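Local coordinates for putative NAD(P)H:FMN oxidoreductase (Porphyromonas gingivalis W83, PDB 3GE5), which binds flavin mononucleotide and probably acts as an oxidoreductase of the nitroreductase family, using the flavin as its redox cofactor, at residues Arg28-Asp32 with Phe33-Arg37; Thr124-Ala127 with Met128-Met132; Ala151-Ser154 with Glu155-Ile159. All coordinates share one frame; numbering follows the deposited sequence.

Interaction 1: residues Arg28-Asp32 with Phe33-Arg37. With FMN (flavin mononucleotide), chain C; SO4 (sulfate ion), chain F.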
loop_
_atom_site.group_PDB
_atom_site.type_symbol
_atom_site.label_atom_id
_atom_site.label_comp_id
_atom_site.label_asym_id
_atom_site.label_seq_id
_atom_site.Cartn_x
_atom_site.Cartn_y
_atom_site.Cartn_z
ATOM N N ARG A 28 3.221 -17.467 8.967
ATOM C CA ARG A 28 3.846 -16.999 7.750
ATOM C C ARG A 28 2.944 -15.955 7.108
ATOM O O ARG A 28 1.820 -16.258 6.727
ATOM C CB ARG A 28 4.074 -18.161 6.767
ATOM C CG ARG A 28 4.914 -19.270 7.336
ATOM C CD ARG A 28 5.159 -20.356 6.309
ATOM N NE ARG A 28 5.794 -21.497 6.924
ATOM C CZ ARG A 28 6.217 -22.576 6.270
ATOM N NH1 ARG A 28 6.136 -22.630 4.953
ATOM N NH2 ARG A 28 6.748 -23.581 6.939
ATOM N N LEU A 29 3.433 -14.730 7.001
ATOM C CA LEU A 29 2.649 -13.653 6.416
ATOM C C LEU A 29 2.138 -13.983 5.025
ATOM O O LEU A 29 0.998 -13.714 4.699
ATOM C CB LEU A 29 3.421 -12.317 6.480
ATOM C CG LEU A 29 2.578 -11.047 6.248
ATOM C CD1 LEU A 29 1.634 -10.759 7.433
ATOM C CD2 LEU A 29 3.581 -9.853 6.007
ATOM N N ILE A 30 2.982 -14.598 4.206
ATOM C CA ILE A 30 2.577 -14.920 2.852
ATOM C C ILE A 30 1.503 -16.026 2.847
ATOM O O ILE A 30 0.364 -15.806 2.403
ATOM C CB ILE A 30 3.760 -15.320 1.948
ATOM C CG1 ILE A 30 4.687 -14.121 1.653
ATOM C CG2 ILE A 30 3.245 -15.949 0.600
ATOM C CD1 ILE A 30 6.099 -14.509 1.128
ATOM N N GLU A 31 1.863 -17.230 3.306
ATOM C CA GLU A 31 0.923 -18.360 3.193
ATOM C C GLU A 31 -0.357 -18.220 4.033
ATOM O O GLU A 31 -1.450 -18.629 3.597
ATOM C CB GLU A 31 1.629 -19.670 3.534
ATOM C CG GLU A 31 2.719 -20.036 2.525
ATOM C CD GLU A 31 4.114 -19.662 2.986
ATOM O OE1 GLU A 31 4.292 -18.559 3.552
ATOM O OE2 GLU A 31 5.028 -20.504 2.789
ATOM N N ASP A 32 -0.226 -17.645 5.222
ATOM C CA ASP A 32 -1.310 -17.670 6.195
ATOM C C ASP A 32 -2.174 -16.435 6.137
ATOM O O ASP A 32 -3.237 -16.407 6.734
ATOM C CB ASP A 32 -0.751 -17.813 7.608
ATOM C CG ASP A 32 -0.053 -19.111 7.816
ATOM O OD1 ASP A 32 -0.362 -20.081 7.066
ATOM O OD2 ASP A 32 0.805 -19.160 8.723
ATOM N N PHE A 33 -1.709 -15.400 5.455
ATOM C CA PHE A 33 -2.391 -14.111 5.523
ATOM C C PHE A 33 -2.560 -13.480 4.142
ATOM O O PHE A 33 -3.690 -13.315 3.678
ATOM C CB PHE A 33 -1.678 -13.199 6.505
ATOM C CG PHE A 33 -2.437 -11.923 6.765
ATOM C CD1 PHE A 33 -3.643 -11.937 7.436
ATOM C CD2 PHE A 33 -1.976 -10.737 6.236
ATOM C CE1 PHE A 33 -4.350 -10.727 7.610
ATOM C CE2 PHE A 33 -2.674 -9.562 6.422
ATOM C CZ PHE A 33 -3.840 -9.567 7.113
ATOM N N PHE A 34 -1.474 -13.120 3.460
ATOM C CA PHE A 34 -1.639 -12.535 2.129
ATOM C C PHE A 34 -2.387 -13.453 1.137
ATOM O O PHE A 34 -3.361 -13.043 0.489
ATOM C CB PHE A 34 -0.270 -12.182 1.494
ATOM C CG PHE A 34 0.464 -11.023 2.139
ATOM C CD1 PHE A 34 -0.218 -9.904 2.663
ATOM C CD2 PHE A 34 1.856 -11.003 2.109
ATOM C CE1 PHE A 34 0.491 -8.797 3.179
ATOM C CE2 PHE A 34 2.570 -9.920 2.626
ATOM C CZ PHE A 34 1.895 -8.853 3.201
ATOM N N ARG A 35 -1.941 -14.701 1.035
ATOM C CA ARG A 35 -2.525 -15.615 0.041
ATOM C C ARG A 35 -3.941 -16.063 0.305
ATOM O O ARG A 35 -4.608 -16.515 -0.637
ATOM C CB ARG A 35 -1.620 -16.811 -0.223
ATOM C CG ARG A 35 -0.330 -16.403 -0.895
ATOM C CD ARG A 35 -0.531 -15.881 -2.319
ATOM N NE ARG A 35 -1.336 -16.766 -3.135
ATOM C CZ ARG A 35 -0.864 -17.763 -3.884
ATOM N NH1 ARG A 35 0.434 -18.027 -3.923
ATOM N NH2 ARG A 35 -1.715 -18.544 -4.548
ATOM N N THR A 36 -4.417 -15.942 1.541
ATOM C CA THR A 36 -5.789 -16.317 1.859
ATOM C C THR A 36 -6.787 -15.200 1.501
ATOM O O THR A 36 -7.990 -15.414 1.587
ATOM C CB THR A 36 -5.966 -16.696 3.332
ATOM O OG1 THR A 36 -5.506 -15.621 4.143
ATOM C CG2 THR A 36 -5.198 -18.000 3.679
ATOM N N ARG A 37 -6.282 -14.006 1.133
ATOM C CA ARG A 37 -7.121 -12.873 0.716
ATOM C C ARG A 37 -7.318 -12.874 -0.799
ATOM O O ARG A 37 -6.351 -12.750 -1.560
ATOM C CB ARG A 37 -6.470 -11.535 1.108
ATOM C CG ARG A 37 -7.368 -10.336 0.818
ATOM C CD ARG A 37 -6.610 -9.046 0.439
ATOM N NE ARG A 37 -5.727 -9.272 -0.694
ATOM C CZ ARG A 37 -6.107 -9.296 -1.970
ATOM N NH1 ARG A 37 -7.364 -9.013 -2.338
ATOM N NH2 ARG A 37 -5.225 -9.628 -2.882
HETATM N N1 FMN C . -11.926 -4.705 -8.864
HETATM C C2 FMN C . -13.128 -4.255 -9.327
HETATM O O2 FMN C . -14.056 -5.049 -9.525
HETATM N N3 FMN C . -13.339 -2.909 -9.599
HETATM C C4 FMN C . -12.342 -1.958 -9.425
HETATM O O4 FMN C . -12.541 -0.735 -9.702
HETATM C C4A FMN C . -11.115 -2.417 -8.951
HETATM N N5 FMN C . -10.093 -1.499 -8.803
HETATM C C5A FMN C . -8.924 -1.891 -8.218
HETATM C C6 FMN C . -7.955 -0.913 -7.979
HETATM C C7 FMN C . -6.773 -1.287 -7.349
HETATM C C7M FMN C . -5.691 -0.281 -7.091
HETATM C C8 FMN C . -6.578 -2.607 -6.945
HETATM C C8M FMN C . -5.323 -3.020 -6.247
HETATM C C9 FMN C . -7.521 -3.566 -7.221
HETATM C C9A FMN C . -8.717 -3.236 -7.842
HETATM N N10 FMN C . -9.710 -4.204 -8.124
HETATM C C10 FMN C . -10.904 -3.782 -8.653
HETATM C "C1'" FMN C . -9.584 -5.614 -7.610
HETATM C "C2'" FMN C . -8.635 -6.358 -8.546
HETATM O "O2'" FMN C . -9.365 -6.808 -9.680
HETATM C "C3'" FMN C . -7.931 -7.528 -7.848
HETATM O "O3'" FMN C . -7.241 -7.044 -6.690
HETATM C "C4'" FMN C . -6.984 -8.313 -8.772
HETATM O "O4'" FMN C . -7.668 -8.942 -9.857
HETATM C "C5'" FMN C . -6.201 -9.401 -8.027
HETATM O "O5'" FMN C . -7.116 -10.323 -7.475
HETATM P P FMN C . -7.061 -10.684 -5.948
HETATM O O1P FMN C . -7.343 -9.375 -5.228
HETATM O O2P FMN C . -5.691 -11.231 -5.593
HETATM O O3P FMN C . -8.228 -11.619 -5.713
HETATM S S SO4 F . 0.313 -21.242 -6.086
HETATM O O1 SO4 F . 0.944 -22.013 -7.157
HETATM O O2 SO4 F . -0.315 -22.039 -5.025
HETATM O O3 SO4 F . -0.747 -20.408 -6.624
HETATM O O4 SO4 F . 1.400 -20.420 -5.574
#
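Leu29 and Phe34 pack together across a wider, pi-type turn in the short helix 29-34, which leads straight into the arginines of the FMN phosphate site. The wider winding shows in the backbone: Phe34 N gives an almost straight bond to Leu29 O (2.8 Å), and Arg35 N one to Ile30 O (2.9 Å). Leu29 CG, placed beside its own carbonyl carbon (chi1 -164°), lies over one face of the Phe34 ring, 4.0 Å from the centroid and shifted toward the rim, a CH-pi contact. Its two methyls part company: CD2 presses on Phe34 CZ at 3.4 Å, while CD1 lies alongside Phe33 at CD2. The Phe34 ring also stacks on Tyr130 of the second subunit, and Phe33 meets His136 on helix 120-137. On the exposed flank Arg28 NH1 makes a salt bridge with Glu31 OE2 (3.2 Å), which lies in the guanidinium plane, although the carboxylate is entered from above its own plane. Arg35 bends at chi2 and chi3, so that NH1 and NH2 each hold a different oxygen of a sulfate ion, probably from the crystallisation liquor. Arg37, with Arg38, Arg41 and Arg186, binds the flavin: its NH2 bonds to both O1P and O2P of the FMN phosphate, and its NH1 reaches O1P at 2.9 Å.

Interaction 2: residues Thr124-Ala127 with Met128-Met132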
loop_
_atom_site.group_PDB
_atom_site.type_symbol
_atom_site.label_atom_id
_atom_site.label_comp_id
_atom_site.label_asym_id
_atom_site.label_seq_id
_atom_site.Cartn_x
_atom_site.Cartn_y
_atom_site.Cartn_z
ATOM N N THR A 124 -2.164 7.519 0.125
ATOM C CA THR A 124 -3.526 6.993 0.282
ATOM C C THR A 124 -3.568 5.478 0.054
ATOM O O THR A 124 -4.386 4.756 0.654
ATOM C CB THR A 124 -4.605 7.704 -0.625
ATOM O OG1 THR A 124 -4.284 7.542 -2.006
ATOM C CG2 THR A 124 -4.755 9.215 -0.254
ATOM N N SER A 125 -2.722 5.025 -0.867
ATOM C CA SER A 125 -2.637 3.608 -1.163
ATOM C C SER A 125 -2.024 2.779 -0.028
ATOM O O SER A 125 -2.380 1.604 0.158
ATOM C CB SER A 125 -1.914 3.392 -2.483
ATOM O OG SER A 125 -2.657 3.958 -3.553
ATOM N N ILE A 126 -1.126 3.362 0.736
ATOM C CA ILE A 126 -0.611 2.651 1.932
ATOM C C ILE A 126 -1.767 2.508 2.941
ATOM O O ILE A 126 -1.997 1.413 3.496
ATOM C CB ILE A 126 0.599 3.403 2.577
ATOM C CG1 ILE A 126 1.752 3.610 1.561
ATOM C CG2 ILE A 126 1.104 2.641 3.754
ATOM C CD1 ILE A 126 2.887 4.581 2.035
ATOM N N ALA A 127 -2.499 3.597 3.173
ATOM C CA ALA A 127 -3.624 3.547 4.117
ATOM C C ALA A 127 -4.686 2.504 3.633
ATOM O O ALA A 127 -5.195 1.690 4.429
ATOM C CB ALA A 127 -4.292 4.915 4.308
HETATM N N MSE A 128 -5.009 2.552 2.334
HETATM C CA MSE A 128 -5.965 1.598 1.749
HETATM C C MSE A 128 -5.462 0.153 1.948
HETATM O O MSE A 128 -6.250 -0.746 2.280
HETATM C CB MSE A 128 -6.172 1.879 0.259
HETATM C CG MSE A 128 -7.141 3.020 0.001
HETATM SE SE MSE A 128 -9.017 2.460 0.191
HETATM C CE MSE A 128 -9.051 1.028 -1.138
ATOM N N THR A 129 -4.174 -0.072 1.734
ATOM C CA THR A 129 -3.600 -1.425 1.873
ATOM C C THR A 129 -3.742 -1.894 3.343
ATOM O O THR A 129 -4.162 -3.015 3.619
ATOM C CB THR A 129 -2.125 -1.496 1.400
ATOM O OG1 THR A 129 -2.038 -1.137 0.013
ATOM C CG2 THR A 129 -1.528 -2.951 1.632
ATOM N N TYR A 130 -3.389 -1.013 4.280
ATOM C CA TYR A 130 -3.541 -1.330 5.706
ATOM C C TYR A 130 -4.994 -1.681 6.006
ATOM O O TYR A 130 -5.286 -2.621 6.764
ATOM C CB TYR A 130 -3.090 -0.142 6.569
ATOM C CG TYR A 130 -1.622 -0.188 6.948
ATOM C CD1 TYR A 130 -0.644 -0.397 5.997
ATOM C CD2 TYR A 130 -1.216 0.001 8.272
ATOM C CE1 TYR A 130 0.698 -0.493 6.364
ATOM C CE2 TYR A 130 0.121 -0.051 8.639
ATOM C CZ TYR A 130 1.063 -0.311 7.691
ATOM O OH TYR A 130 2.380 -0.384 8.044
HETATM N N MSE A 131 -5.914 -0.909 5.459
HETATM C CA MSE A 131 -7.349 -1.106 5.766
HETATM C C MSE A 131 -7.867 -2.424 5.146
HETATM O O MSE A 131 -8.642 -3.190 5.770
HETATM C CB MSE A 131 -8.212 0.104 5.358
HETATM C CG MSE A 131 -7.949 1.335 6.213
HETATM SE SE MSE A 131 -9.168 2.780 5.943
HETATM C CE MSE A 131 -8.674 3.288 4.130
HETATM N N MSE A 132 -7.477 -2.678 3.908
HETATM C CA MSE A 132 -7.797 -3.949 3.216
HETATM C C MSE A 132 -7.302 -5.148 4.033
HETATM O O MSE A 132 -8.027 -6.129 4.264
HETATM C CB MSE A 132 -7.141 -3.967 1.826
HETATM C CG MSE A 132 -7.311 -5.248 1.071
HETATM SE SE MSE A 132 -6.519 -5.238 -0.679
HETATM C CE MSE A 132 -4.651 -5.169 -0.153
#
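The Ser125 carbonyl and the Thr129 side chain meet one turn apart in the long helix 120-137, a buried helix of the nitroreductase fold at the subunit interface. Ser125 O takes two hydrogen-bond donors from one residue, Thr129 N at 2.9 Å and Thr129 OG1 at 2.8 Å, arriving from opposite faces of the carbonyl plane. Thr129 OG1 can do this because it stands beside its own backbone N, anti to the carbonyl carbon (chi1 -61°), which folds the hydroxyl back toward the preceding turn and satisfies it inside the protein. The same i to i+4 ladder runs through Met128 N to Thr124 O (2.8 Å), Tyr130 N to Ile126 O and Met131 N to Ala127 O. The hydroxyls of Thr124 and Ser125 bond instead to Val120 O and Asp121 O, one turn earlier.

The apolar contact is between Ile126 and Tyr130, which run side by side in the same direction, the CG2 branch of Ile126 lying 4.1 Å from Tyr130 CE1. Met131, a selenomethionine, instead curls back over the Ala127 carbonyl: bent at its last torsion, it returns its CE methyl to 3.8 Å from Ala127 O, while CG sits closer to that oxygen, at 3.3 Å.

Around the helix, Met128 and Met131 pack on strands 100-107 and 163-172, and Thr129 rests on Trp144 of strand 141-145. Ile126 touches an FMN other than the one whose phosphate Arg37 binds, and Thr129 meets Thr129 of the second subunit, so the helix lies between the central sheet and the dimer partner.

Interaction 3: residues Ala151-Ser154 with Glu155-Ile159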
loop_
_atom_site.group_PDB
_atom_site.type_symbol
_atom_site.label_atom_id
_atom_site.label_comp_id
_atom_site.label_asym_id
_atom_site.label_seq_id
_atom_site.Cartn_x
_atom_site.Cartn_y
_atom_site.Cartn_z
ATOM N N ALA A 151 -15.107 12.879 -10.137
ATOM C CA ALA A 151 -15.703 14.210 -10.104
ATOM C C ALA A 151 -17.152 14.167 -9.614
ATOM O O ALA A 151 -17.580 15.058 -8.901
ATOM C CB ALA A 151 -15.546 14.933 -11.472
ATOM N N LEU A 152 -17.891 13.127 -9.988
ATOM C CA LEU A 152 -19.240 12.937 -9.503
ATOM C C LEU A 152 -19.258 12.675 -7.983
ATOM O O LEU A 152 -20.013 13.281 -7.241
ATOM C CB LEU A 152 -19.960 11.804 -10.250
ATOM C CG LEU A 152 -21.389 11.547 -9.789
ATOM C CD1 LEU A 152 -22.234 12.828 -9.825
ATOM C CD2 LEU A 152 -22.014 10.446 -10.679
ATOM N N CYS A 153 -18.389 11.788 -7.525
ATOM C CA CYS A 153 -18.184 11.547 -6.099
ATOM C C CYS A 153 -17.934 12.856 -5.333
ATOM O O CYS A 153 -18.592 13.141 -4.333
ATOM C CB CYS A 153 -17.036 10.571 -5.915
ATOM S SG CYS A 153 -16.811 10.105 -4.185
ATOM N N SER A 154 -17.023 13.679 -5.872
ATOM C CA SER A 154 -16.723 14.997 -5.276
ATOM C C SER A 154 -17.929 15.925 -5.246
ATOM O O SER A 154 -18.140 16.658 -4.276
ATOM C CB SER A 154 -15.575 15.693 -6.003
ATOM O OG SER A 154 -14.364 15.011 -5.765
ATOM N N GLU A 155 -18.700 15.923 -6.327
ATOM C CA GLU A 155 -19.927 16.719 -6.364
ATOM C C GLU A 155 -20.962 16.223 -5.332
ATOM O O GLU A 155 -21.533 17.019 -4.597
ATOM C CB GLU A 155 -20.477 16.717 -7.790
ATOM C CG GLU A 155 -21.725 17.519 -7.983
ATOM C CD GLU A 155 -21.578 19.009 -7.796
ATOM O OE1 GLU A 155 -20.491 19.576 -8.025
ATOM O OE2 GLU A 155 -22.622 19.621 -7.473
ATOM N N ILE A 156 -21.184 14.908 -5.247
ATOM C CA ILE A 156 -22.233 14.367 -4.383
ATOM C C ILE A 156 -21.890 14.628 -2.916
ATOM O O ILE A 156 -22.755 15.008 -2.144
ATOM C CB ILE A 156 -22.407 12.832 -4.591
ATOM C CG1 ILE A 156 -23.009 12.560 -5.952
ATOM C CG2 ILE A 156 -23.267 12.221 -3.467
ATOM C CD1 ILE A 156 -22.815 11.151 -6.434
ATOM N N PHE A 157 -20.621 14.432 -2.548
ATOM C CA PHE A 157 -20.187 14.536 -1.167
ATOM C C PHE A 157 -19.517 15.872 -0.830
ATOM O O PHE A 157 -18.907 15.995 0.210
ATOM C CB PHE A 157 -19.312 13.317 -0.811
ATOM C CG PHE A 157 -20.074 12.044 -0.810
ATOM C CD1 PHE A 157 -20.849 11.684 0.290
ATOM C CD2 PHE A 157 -20.104 11.221 -1.938
ATOM C CE1 PHE A 157 -21.582 10.519 0.281
ATOM C CE2 PHE A 157 -20.840 10.056 -1.961
ATOM C CZ PHE A 157 -21.609 9.709 -0.858
ATOM N N ASP A 158 -19.699 16.891 -1.667
ATOM C CA ASP A 158 -19.176 18.220 -1.377
ATOM C C ASP A 158 -17.680 18.190 -1.000
ATOM O O ASP A 158 -17.253 18.854 -0.038
ATOM C CB ASP A 158 -20.011 18.849 -0.263
ATOM C CG ASP A 158 -21.457 18.977 -0.631
ATOM O OD1 ASP A 158 -21.750 19.435 -1.750
ATOM O OD2 ASP A 158 -22.312 18.597 0.190
ATOM N N ILE A 159 -16.895 17.425 -1.755
ATOM C CA ILE A 159 -15.485 17.272 -1.450
ATOM C C ILE A 159 -14.756 18.541 -1.991
ATOM O O ILE A 159 -14.886 18.870 -3.164
ATOM C CB ILE A 159 -14.867 15.935 -2.043
ATOM C CG1 ILE A 159 -15.720 14.703 -1.630
ATOM C CG2 ILE A 159 -13.365 15.806 -1.658
ATOM C CD1 ILE A 159 -15.309 13.331 -2.193
HETATM O O HOH W 1 -17.412 19.670 -4.789
#
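Asp158 adopts left-handed backbone angles (phi 51°, psi 44°) and lets Ile159 fold back over Ser154, ending helix 150-156 in the pattern of a Schellman motif. The outer, 6→1 bond is well formed: Ile159 N meets Ser154 O at 2.9 Å, in the carbonyl plane and on a lone pair. The inner, 5→2 one, from Asp158 N to Glu155 O, is weak. A water lies 3.1 Å from both Ser154 O and Ile159 O, beside the reversed chain. Before the turn the helix keeps its regular bonds, among them Ile156 N to Leu152 O and Phe157 N to Cys153 O.

Side chains pack round this ending. Because Ile159 points back toward the helix, its CB, CG1 and CD1 all come near Ser154 CA, and CB lies 3.9 Å from Ser154 OG. Cys153 SG, set anti to its own backbone N (chi1 -175°), touches two neighbours, 4.1 Å from Ile159 CD1 and equally far from Phe157 CD2. Toward the ring the sulfur approaches obliquely, a Cys sulfur-aromatic contact. One face of Phe157 carries the CG2 methyl of Ile156, offset toward the rim. On the partly exposed side the CG of Leu152 rests against Ile156 CD1 at 3.7 Å.

The buried face of the helix end packs against the sheet through Pro165 of strand 163-172, which Cys153, Ser154 and Ile159 all touch. Phe157 reaches helix 80-86 and Glu196 of the second subunit. The same CD2 corner of the Phe157 ring also meets a carbonyl at its edge: Cys153 O lies in the ring plane, 3.4 Å from CD2.

Interactions 1 and 2 touch directly beside one flavin site, whereas interaction 3 stands apart. The centres of 1 and 2 are about 17 Å apart, yet Arg37 CD packs 3.9 Å from Met132 CG. Arg37 binds the phosphate of one FMN, while the Ile126 side chain lies about 3 Å from the other FMN of the dimer, so the chain contributes to both sites. Interaction 3 is about 36 Å from interaction 1, centre to centre, on the opposite side of the chain's centre. Its nearest atoms to interaction 2 remain about 11 Å away, and the Cys153 side chain is about 13 Å from the FMN held by Arg37. All three nevertheless contact the second subunit.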